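Local coordinates for protein siderophore enterobactin esterase (Emericella nidulans, PDB 6GUO) that hydrolyses the bacterial siderophore enterobactin into dihydroxybenzoyl-serine units, an esterase activity required for releasing iron inside the cell, at residues Phe182-Ala187 against Ile296-Asn301; Thr159-His164 against Gly168-His173; Ile33-Pro38 against Pro144-Lys149. One frame throughout, in Å; residues are numbered along the deposited sequence.

All three contacts pack helices on the central mixed sheet of the alpha/beta-hydrolase fold. Along the chain they follow one another without overlap: contact 3, then contact 2, then contact 1. The strands of contacts 1 and 2, 184-188 and 156-164, are parallel neighbours probably joined by a bond from L186 N to L161 O (2.7 Å), and the two contact centres lie 10 Å apart. Contact 3, on strand 31-36, next to the outermost strand 18-24, is centred 18 Å from each. Helices 131-150 and 166-177 (contacts 3 and 2) cover one face, helix 288-301 (contact 1) the opposite face, so the sheet is layered on both sides.

Contact 1 (Phe182-Ala187 against Ile296-Asn301); sequences FDVYLA and IMFLSN
V184 and L186 reach from strand 184-188 of the alpha/beta-hydrolase sheet to F298 and L299 on the chain's last helix, 288-301. V184 divides its two methyls between them: CG2 lies 3.9 Å from L299 CD1, while CG1 comes to the edge of the F298 ring, near its plane, 4.1 Å from CE2. L186 CD2 approaches the same ring obliquely, 3.9 Å from F298 CD2. The phenyl reaches this position because F298 carries CG anti to its own backbone N (chi1 174°). No hydrogen bond crosses the interface; apolar side chains span the 10.0 Å between the axes of the two segments, which run nearly antiparallel at 162°. Around this core, F298 also rests on V219 and R221 of the next strand, L299 on A160 and L186 on F162, so the helix covers three neighbouring strands. Just before the strand, D183 OD2 accepts a hydrogen bond from T159 N. On the opposite face of the sheet Y185 turns toward helix 166-177, with F182 CB 3.8 Å above its ring plane. The Y185 hydroxyl is doubly engaged, bonded to P179 O and receiving the N-H of F182 at 3.0 Å from N to OH.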
loop_
_atom_site.group_PDB
_atom_site.type_symbol
_atom_site.label_atom_id
_atom_site.label_comp_id
_atom_site.label_asym_id
_atom_site.label_seq_id
_atom_site.Cartn_x
_atom_site.Cartn_y
_atom_site.Cartn_z
ATOM N N PHE A 182 16.290 11.172 13.603
ATOM C CA PHE A 182 16.237 10.191 12.519
ATOM C C PHE A 182 17.120 10.665 11.376
ATOM O O PHE A 182 17.374 11.861 11.239
ATOM C CB PHE A 182 14.792 10.013 12.021
ATOM C CG PHE A 182 13.846 9.529 13.085
ATOM C CD1 PHE A 182 13.624 8.168 13.272
ATOM C CD2 PHE A 182 13.212 10.432 13.932
ATOM C CE1 PHE A 182 12.771 7.721 14.272
ATOM C CE2 PHE A 182 12.360 9.992 14.933
ATOM C CZ PHE A 182 12.142 8.635 15.107
ATOM N N ASP A 183 17.578 9.730 10.552
ATOM C CA ASP A 183 18.373 10.067 9.362
ATOM C C ASP A 183 17.495 10.644 8.254
ATOM O O ASP A 183 17.900 11.580 7.550
ATOM C CB ASP A 183 19.110 8.833 8.846
ATOM C CG ASP A 183 20.077 8.277 9.861
ATOM O OD1 ASP A 183 20.979 9.028 10.275
ATOM O OD2 ASP A 183 19.933 7.101 10.260
ATOM N N VAL A 184 16.292 10.083 8.130
ATOM C CA VAL A 184 15.360 10.392 7.050
ATOM C C VAL A 184 13.983 10.698 7.632
ATOM O O VAL A 184 13.504 9.981 8.506
ATOM C CB VAL A 184 15.247 9.202 6.078
ATOM C CG1 VAL A 184 14.320 9.533 4.912
ATOM C CG2 VAL A 184 16.628 8.813 5.564
ATOM N N TYR A 185 13.367 11.769 7.138
ATOM C CA TYR A 185 12.024 12.177 7.541
ATOM C C TYR A 185 11.132 12.130 6.318
ATOM O O TYR A 185 11.470 12.675 5.269
ATOM C CB TYR A 185 12.041 13.581 8.130
ATOM C CG TYR A 185 12.951 13.687 9.328
ATOM C CD1 TYR A 185 12.443 13.620 10.619
ATOM C CD2 TYR A 185 14.330 13.834 9.168
ATOM C CE1 TYR A 185 13.280 13.706 11.721
ATOM C CE2 TYR A 185 15.172 13.921 10.263
ATOM C CZ TYR A 185 14.639 13.854 11.536
ATOM O OH TYR A 185 15.474 13.934 12.623
ATOM N N LEU A 186 10.001 11.460 6.463
ATOM C CA LEU A 186 9.043 11.293 5.388
ATOM C C LEU A 186 7.754 11.925 5.890
ATOM O O LEU A 186 7.041 11.342 6.706
ATOM C CB LEU A 186 8.878 9.808 5.062
ATOM C CG LEU A 186 10.173 9.055 4.740
ATOM C CD1 LEU A 186 9.918 7.559 4.721
ATOM C CD2 LEU A 186 10.759 9.510 3.411
ATOM N N ALA A 187 7.506 13.151 5.439
ATOM C CA ALA A 187 6.355 13.940 5.863
ATOM C C ALA A 187 5.330 13.960 4.733
ATOM O O ALA A 187 5.460 14.729 3.778
ATOM C CB ALA A 187 6.793 15.351 6.219
ATOM N N ILE A 296 8.992 4.553 1.210
ATOM C CA ILE A 296 9.755 3.315 1.401
ATOM C C ILE A 296 10.774 3.141 0.266
ATOM O O ILE A 296 11.940 2.842 0.526
ATOM C CB ILE A 296 8.837 2.059 1.503
ATOM C CG1 ILE A 296 7.904 2.121 2.733
ATOM C CG2 ILE A 296 9.647 0.767 1.562
ATOM C CD1 ILE A 296 8.576 2.050 4.085
ATOM N N MET A 297 10.337 3.338 -0.979
ATOM C CA MET A 297 11.238 3.245 -2.137
ATOM C C MET A 297 12.339 4.303 -2.084
ATOM O O MET A 297 13.506 4.000 -2.350
ATOM C CB MET A 297 10.466 3.377 -3.456
ATOM C CG MET A 297 9.463 2.272 -3.752
ATOM S SD MET A 297 10.127 0.597 -3.745
ATOM C CE MET A 297 9.911 0.118 -2.040
ATOM N N PHE A 298 11.957 5.530 -1.734
ATOM C CA PHE A 298 12.899 6.634 -1.548
ATOM C C PHE A 298 13.965 6.261 -0.516
ATOM O O PHE A 298 15.157 6.426 -0.768
ATOM C CB PHE A 298 12.135 7.901 -1.133
ATOM C CG PHE A 298 13.013 9.075 -0.779
ATOM C CD1 PHE A 298 13.449 9.961 -1.758
ATOM C CD2 PHE A 298 13.356 9.324 0.545
ATOM C CE1 PHE A 298 14.237 11.056 -1.426
ATOM C CE2 PHE A 298 14.141 10.415 0.882
ATOM C CZ PHE A 298 14.580 11.286 -0.101
ATOM N N LEU A 299 13.522 5.724 0.618
ATOM C CA LEU A 299 14.422 5.273 1.684
ATOM C C LEU A 299 15.387 4.186 1.203
ATOM O O LEU A 299 16.596 4.303 1.400
ATOM C CB LEU A 299 13.605 4.782 2.886
ATOM C CG LEU A 299 14.331 4.222 4.108
ATOM C CD1 LEU A 299 15.307 5.232 4.692
ATOM C CD2 LEU A 299 13.297 3.804 5.145
ATOM N N SER A 300 14.853 3.157 0.546
ATOM C CA SER A 300 15.674 2.058 0.028
ATOM C C SER A 300 16.663 2.505 -1.059
ATOM O O SER A 300 17.753 1.947 -1.156
ATOM C CB SER A 300 14.791 0.921 -0.483
ATOM O OG SER A 300 14.011 0.382 0.575
ATOM N N ASN A 301 16.293 3.519 -1.844
ATOM C CA ASN A 301 17.180 4.070 -2.885
ATOM C C ASN A 301 18.383 4.860 -2.351
ATOM O O ASN A 301 19.349 5.070 -3.087
ATOM C CB ASN A 301 16.395 4.951 -3.865
ATOM C CG ASN A 301 15.403 4.160 -4.704
ATOM O OD1 ASN A 301 15.534 2.944 -4.877
ATOM N ND2 ASN A 301 14.399 4.850 -5.224
#

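Contact 2 (Thr159-His164 against Gly168-His173); sequences TALFGH and GLFALH
The strand-turn-helix of an apparent nucleophile elbow, with the GxSxG pattern G163, S165 and G167, brings G163 against G168; by analogy with other alpha/beta-hydrolases, S165 would be the nucleophile. Strand 156-164 and helix 166-177 begin a beta-alpha-beta crossover that strand 184-188 completes. The chain doubles back so sharply that the segment axes approach to 6.3 Å at 141°. At the elbow the contact is made by backbone alone: G163 C lies 3.3 Å from G168 N. The carbonyl of G163 is also near that nitrogen but badly angled for a hydrogen bond, and H164 N and G168 N, both donors, merely lie side by side. With glycine at both positions, no side chain stands between strand and helix here. Further back along the strand, L161 fills the interface. With CG swung opposite the backbone N (chi1 177°), its side chain carries CD2 to the helix, where it meets two residues: 3.8 Å from A171 CA and 4.0 Å from F170 CE2. The leucine crosses the phenylalanine at about a right angle and comes to its ring obliquely. F170 in turn packs against helix 131-150, where its ring meets that of F134 with the planes at about 55°. Farther along the helix, H173 is bonded through both ring nitrogens, ND1 to E202 OE1 and NE2 to D132 OD1, which would favour a charged imidazolium. Within helix 166-177, L172 N bonds to G168 O at 3.0 Å.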
loop_
_atom_site.group_PDB
_atom_site.type_symbol
_atom_site.label_atom_id
_atom_site.label_comp_id
_atom_site.label_asym_id
_atom_site.label_seq_id
_atom_site.Cartn_x
_atom_site.Cartn_y
_atom_site.Cartn_z
ATOM N N THR A 159 17.912 5.104 9.931
ATOM C CA THR A 159 16.585 5.161 10.549
ATOM C C THR A 159 15.731 6.218 9.867
ATOM O O THR A 159 16.233 7.268 9.458
ATOM C CB THR A 159 16.648 5.454 12.060
ATOM O OG1 THR A 159 17.274 6.722 12.284
ATOM C CG2 THR A 159 17.419 4.356 12.776
ATOM N N ALA A 160 14.440 5.928 9.745
ATOM C CA ALA A 160 13.497 6.843 9.122
ATOM C C ALA A 160 12.247 7.001 9.973
ATOM O O ALA A 160 11.856 6.076 10.689
ATOM C CB ALA A 160 13.120 6.346 7.739
ATOM N N LEU A 161 11.642 8.181 9.880
ATOM C CA LEU A 161 10.344 8.477 10.481
ATOM C C LEU A 161 9.367 8.849 9.371
ATOM O O LEU A 161 9.624 9.789 8.610
ATOM C CB LEU A 161 10.462 9.646 11.460
ATOM C CG LEU A 161 9.168 10.139 12.135
ATOM C CD1 LEU A 161 8.532 9.058 13.002
ATOM C CD2 LEU A 161 9.458 11.388 12.949
ATOM N N PHE A 162 8.241 8.136 9.309
ATOM C CA PHE A 162 7.145 8.472 8.404
ATOM C C PHE A 162 5.907 8.843 9.198
ATOM O O PHE A 162 5.550 8.160 10.149
ATOM C CB PHE A 162 6.811 7.298 7.484
ATOM C CG PHE A 162 5.655 7.566 6.552
ATOM C CD1 PHE A 162 5.876 7.934 5.235
ATOM C CD2 PHE A 162 4.337 7.455 6.997
ATOM C CE1 PHE A 162 4.815 8.181 4.377
ATOM C CE2 PHE A 162 3.274 7.705 6.144
ATOM C CZ PHE A 162 3.516 8.070 4.833
ATOM N N GLY A 163 5.244 9.908 8.761
ATOM C CA GLY A 163 3.923 10.274 9.250
ATOM C C GLY A 163 3.109 10.964 8.165
ATOM O O GLY A 163 3.672 11.611 7.280
ATOM N N HIS A 164 1.787 10.799 8.238
ATOM C CA HIS A 164 0.831 11.431 7.331
ATOM C C HIS A 164 -0.094 12.373 8.108
ATOM O O HIS A 164 -0.495 12.055 9.228
ATOM C CB HIS A 164 0.002 10.372 6.602
ATOM C CG HIS A 164 -1.098 10.937 5.755
ATOM N ND1 HIS A 164 -2.378 11.126 6.227
ATOM C CD2 HIS A 164 -1.112 11.338 4.461
ATOM C CE1 HIS A 164 -3.129 11.627 5.261
ATOM N NE2 HIS A 164 -2.385 11.764 4.182
ATOM N N GLY A 168 2.676 13.883 9.575
ATOM C CA GLY A 168 3.627 14.653 8.776
ATOM C C GLY A 168 4.076 15.907 9.506
ATOM O O GLY A 168 5.252 16.272 9.464
ATOM N N LEU A 169 3.131 16.567 10.172
ATOM C CA LEU A 169 3.443 17.700 11.044
ATOM C C LEU A 169 4.447 17.281 12.120
ATOM O O LEU A 169 5.434 17.984 12.361
ATOM C CB LEU A 169 2.161 18.252 11.684
ATOM C CG LEU A 169 2.298 19.391 12.699
ATOM C CD1 LEU A 169 2.850 20.635 12.031
ATOM C CD2 LEU A 169 0.957 19.675 13.356
ATOM N N PHE A 170 4.181 16.131 12.742
ATOM C CA PHE A 170 5.059 15.534 13.749
ATOM C C PHE A 170 6.465 15.274 13.206
ATOM O O PHE A 170 7.447 15.620 13.854
ATOM C CB PHE A 170 4.438 14.240 14.289
ATOM C CG PHE A 170 5.276 13.539 15.317
ATOM C CD1 PHE A 170 5.255 13.953 16.651
ATOM C CD2 PHE A 170 6.083 12.462 14.965
ATOM C CE1 PHE A 170 6.029 13.308 17.603
ATOM C CE2 PHE A 170 6.860 11.814 15.917
ATOM C CZ PHE A 170 6.833 12.240 17.240
ATOM N N ALA A 171 6.546 14.672 12.021
ATOM C CA ALA A 171 7.825 14.444 11.340
ATOM C C ALA A 171 8.605 15.741 11.116
ATOM O O ALA A 171 9.815 15.795 11.381
ATOM C CB ALA A 171 7.605 13.724 10.019
ATOM N N LEU A 172 7.915 16.780 10.647
ATOM C CA LEU A 172 8.531 18.099 10.466
ATOM C C LEU A 172 9.011 18.695 11.787
ATOM O O LEU A 172 10.132 19.216 11.868
ATOM C CB LEU A 172 7.569 19.063 9.764
ATOM C CG LEU A 172 7.241 18.722 8.301
ATOM C CD1 LEU A 172 6.244 19.718 7.734
ATOM C CD2 LEU A 172 8.491 18.667 7.432
ATOM N N HIS A 173 8.174 18.607 12.821
ATOM C CA HIS A 173 8.568 19.053 14.164
ATOM C C HIS A 173 9.844 18.353 14.661
ATOM O O HIS A 173 10.742 19.010 15.191
ATOM C CB HIS A 173 7.422 18.859 15.160
ATOM C CG HIS A 173 7.792 19.210 16.564
ATOM N ND1 HIS A 173 8.003 20.509 16.970
ATOM C CD2 HIS A 173 8.026 18.433 17.645
ATOM C CE1 HIS A 173 8.332 20.518 18.249
ATOM N NE2 HIS A 173 8.356 19.270 18.682
#

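Contact 3 (Ile33-Pro38 against Pro144-Lys149); sequences IDVSWP and PFVELK
I33 and V35, on strand 31-36 of the alpha/beta-hydrolase sheet, meet F145 and V146 of helix 131-150 in an apolar contact. I33 CD1 approaches the F145 ring obliquely, resting equally near two of its atoms, CD2 and CE2, each at 3.9 Å. The isoleucine gets there with CG1 wedged between backbone N and carbonyl carbon (chi1 68°) and the chain then extended to CD1. V35 and V146 touch more loosely through their CG2 methyls, 4.5 Å apart, and both also lean on F151 just beyond the helix. Aromatic contacts widen the patch: F145 meets W21 of the neighbouring strand edge-to-face and stacks on F7 of the second subunit, so this packing adjoins the dimer interface. On the other face of the strand, D34 and S36 make polar contacts: D34 OD1 bonds to A14 N of the second subunit, and S36 OG pairs with T68 OG1 of helix 60-77. Within helix 131-150, backbone bonding is disturbed: P144 has no N-H to give to the preceding turn, which marks a kink, and a wider pi-type turn spans 145-149. Over the same residues L148 N still bonds to P144 O at 2.7 Å and K149 N to F145 O at 3.0 Å.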
loop_
_atom_site.group_PDB
_atom_site.type_symbol
_atom_site.label_atom_id
_atom_site.label_comp_id
_atom_site.label_asym_id
_atom_site.label_seq_id
_atom_site.Cartn_x
_atom_site.Cartn_y
_atom_site.Cartn_z
ATOM N N ILE A 33 2.799 -1.128 19.951
ATOM C CA ILE A 33 3.846 -1.121 18.937
ATOM C C ILE A 33 3.743 -2.409 18.124
ATOM O O ILE A 33 3.618 -3.492 18.691
ATOM C CB ILE A 33 5.262 -0.857 19.521
ATOM C CG1 ILE A 33 5.775 -1.999 20.405
ATOM C CG2 ILE A 33 5.267 0.450 20.312
ATOM C CD1 ILE A 33 7.286 -1.990 20.559
ATOM N N ASP A 34 3.736 -2.278 16.798
ATOM C CA ASP A 34 3.763 -3.423 15.897
ATOM C C ASP A 34 5.130 -3.404 15.240
ATOM O O ASP A 34 5.594 -2.347 14.819
ATOM C CB ASP A 34 2.667 -3.316 14.835
ATOM C CG ASP A 34 1.282 -3.602 15.385
ATOM O OD1 ASP A 34 0.919 -4.793 15.507
ATOM O OD2 ASP A 34 0.543 -2.636 15.671
ATOM N N VAL A 35 5.773 -4.566 15.181
ATOM C CA VAL A 35 7.108 -4.704 14.611
ATOM C C VAL A 35 7.120 -5.832 13.583
ATOM O O VAL A 35 6.615 -6.917 13.852
ATOM C CB VAL A 35 8.158 -4.992 15.706
ATOM C CG1 VAL A 35 9.562 -5.056 15.108
ATOM C CG2 VAL A 35 8.097 -3.932 16.799
ATOM N N SER A 36 7.697 -5.572 12.410
ATOM C CA SER A 36 7.924 -6.613 11.417
ATOM C C SER A 36 9.368 -6.601 10.962
ATOM O O SER A 36 10.036 -5.571 11.023
ATOM C CB SER A 36 7.008 -6.450 10.204
ATOM O OG SER A 36 7.338 -5.301 9.446
ATOM N N TRP A 37 9.825 -7.755 10.488
ATOM C CA TRP A 37 11.206 -7.919 10.055
ATOM C C TRP A 37 11.280 -8.777 8.795
ATOM O O TRP A 37 10.303 -9.442 8.447
ATOM C CB TRP A 37 12.067 -8.476 11.197
ATOM C CG TRP A 37 11.576 -9.735 11.815
ATOM C CD1 TRP A 37 11.975 -10.997 11.512
ATOM C CD2 TRP A 37 10.615 -9.861 12.867
ATOM N NE1 TRP A 37 11.322 -11.909 12.301
ATOM C CE2 TRP A 37 10.477 -11.238 13.142
ATOM C CE3 TRP A 37 9.849 -8.946 13.599
ATOM C CZ2 TRP A 37 9.607 -11.722 14.118
ATOM C CZ3 TRP A 37 8.987 -9.426 14.566
ATOM C CH2 TRP A 37 8.869 -10.805 14.814
ATOM N N PRO A 38 12.425 -8.736 8.084
ATOM C CA PRO A 38 12.503 -9.422 6.790
ATOM C C PRO A 38 12.200 -10.917 6.827
ATOM O O PRO A 38 12.497 -11.597 7.808
ATOM C CB PRO A 38 13.954 -9.191 6.362
ATOM C CG PRO A 38 14.306 -7.890 6.976
ATOM C CD PRO A 38 13.606 -7.877 8.303
ATOM N N PRO A 144 15.078 2.065 21.848
ATOM C CA PRO A 144 15.998 1.184 22.569
ATOM C C PRO A 144 15.442 -0.206 22.858
ATOM O O PRO A 144 16.202 -1.163 22.852
ATOM C CB PRO A 144 16.281 1.954 23.868
ATOM C CG PRO A 144 16.060 3.382 23.496
ATOM C CD PRO A 144 14.872 3.327 22.577
ATOM N N PHE A 145 14.139 -0.325 23.098
ATOM C CA PHE A 145 13.517 -1.638 23.243
ATOM C C PHE A 145 13.718 -2.480 21.980
ATOM O O PHE A 145 14.138 -3.634 22.057
ATOM C CB PHE A 145 12.027 -1.510 23.576
ATOM C CG PHE A 145 11.288 -2.817 23.538
ATOM C CD1 PHE A 145 11.409 -3.725 24.585
ATOM C CD2 PHE A 145 10.470 -3.145 22.454
ATOM C CE1 PHE A 145 10.730 -4.936 24.556
ATOM C CE2 PHE A 145 9.793 -4.357 22.419
ATOM C CZ PHE A 145 9.921 -5.251 23.474
ATOM N N VAL A 146 13.445 -1.889 20.821
ATOM C CA VAL A 146 13.594 -2.602 19.550
ATOM C C VAL A 146 15.062 -2.969 19.289
ATOM O O VAL A 146 15.373 -4.118 18.947
ATOM C CB VAL A 146 12.993 -1.789 18.378
ATOM C CG1 VAL A 146 13.301 -2.442 17.033
ATOM C CG2 VAL A 146 11.487 -1.651 18.562
ATOM N N GLU A 147 15.957 -2.007 19.490
ATOM C CA GLU A 147 17.379 -2.199 19.190
ATOM C C GLU A 147 18.104 -3.092 20.204
ATOM O O GLU A 147 18.888 -3.950 19.807
ATOM C CB GLU A 147 18.092 -0.851 19.057
ATOM C CG GLU A 147 17.678 -0.059 17.819
ATOM C CD GLU A 147 18.562 1.148 17.531
ATOM O OE1 GLU A 147 19.596 1.328 18.209
ATOM O OE2 GLU A 147 18.220 1.929 16.613
ATOM N N LEU A 148 17.836 -2.896 21.497
ATOM C CA LEU A 148 18.586 -3.575 22.560
ATOM C C LEU A 148 17.925 -4.847 23.101
ATOM O O LEU A 148 18.635 -5.723 23.600
ATOM C CB LEU A 148 18.879 -2.605 23.710
ATOM C CG LEU A 148 19.499 -1.249 23.340
ATOM C CD1 LEU A 148 19.945 -0.517 24.598
ATOM C CD2 LEU A 148 20.668 -1.369 22.371
ATOM N N LYS A 149 16.595 -4.952 23.022
ATOM C CA LYS A 149 15.872 -6.143 23.507
ATOM C C LYS A 149 15.378 -7.068 22.389
ATOM O O LYS A 149 15.552 -8.286 22.475
ATOM C CB LYS A 149 14.695 -5.750 24.409
ATOM C CG LYS A 149 15.094 -5.084 25.723
ATOM C CD LYS A 149 15.781 -6.060 26.671
ATOM C CE LYS A 149 15.502 -5.738 28.128
ATOM N NZ LYS A 149 14.113 -6.099 28.535
#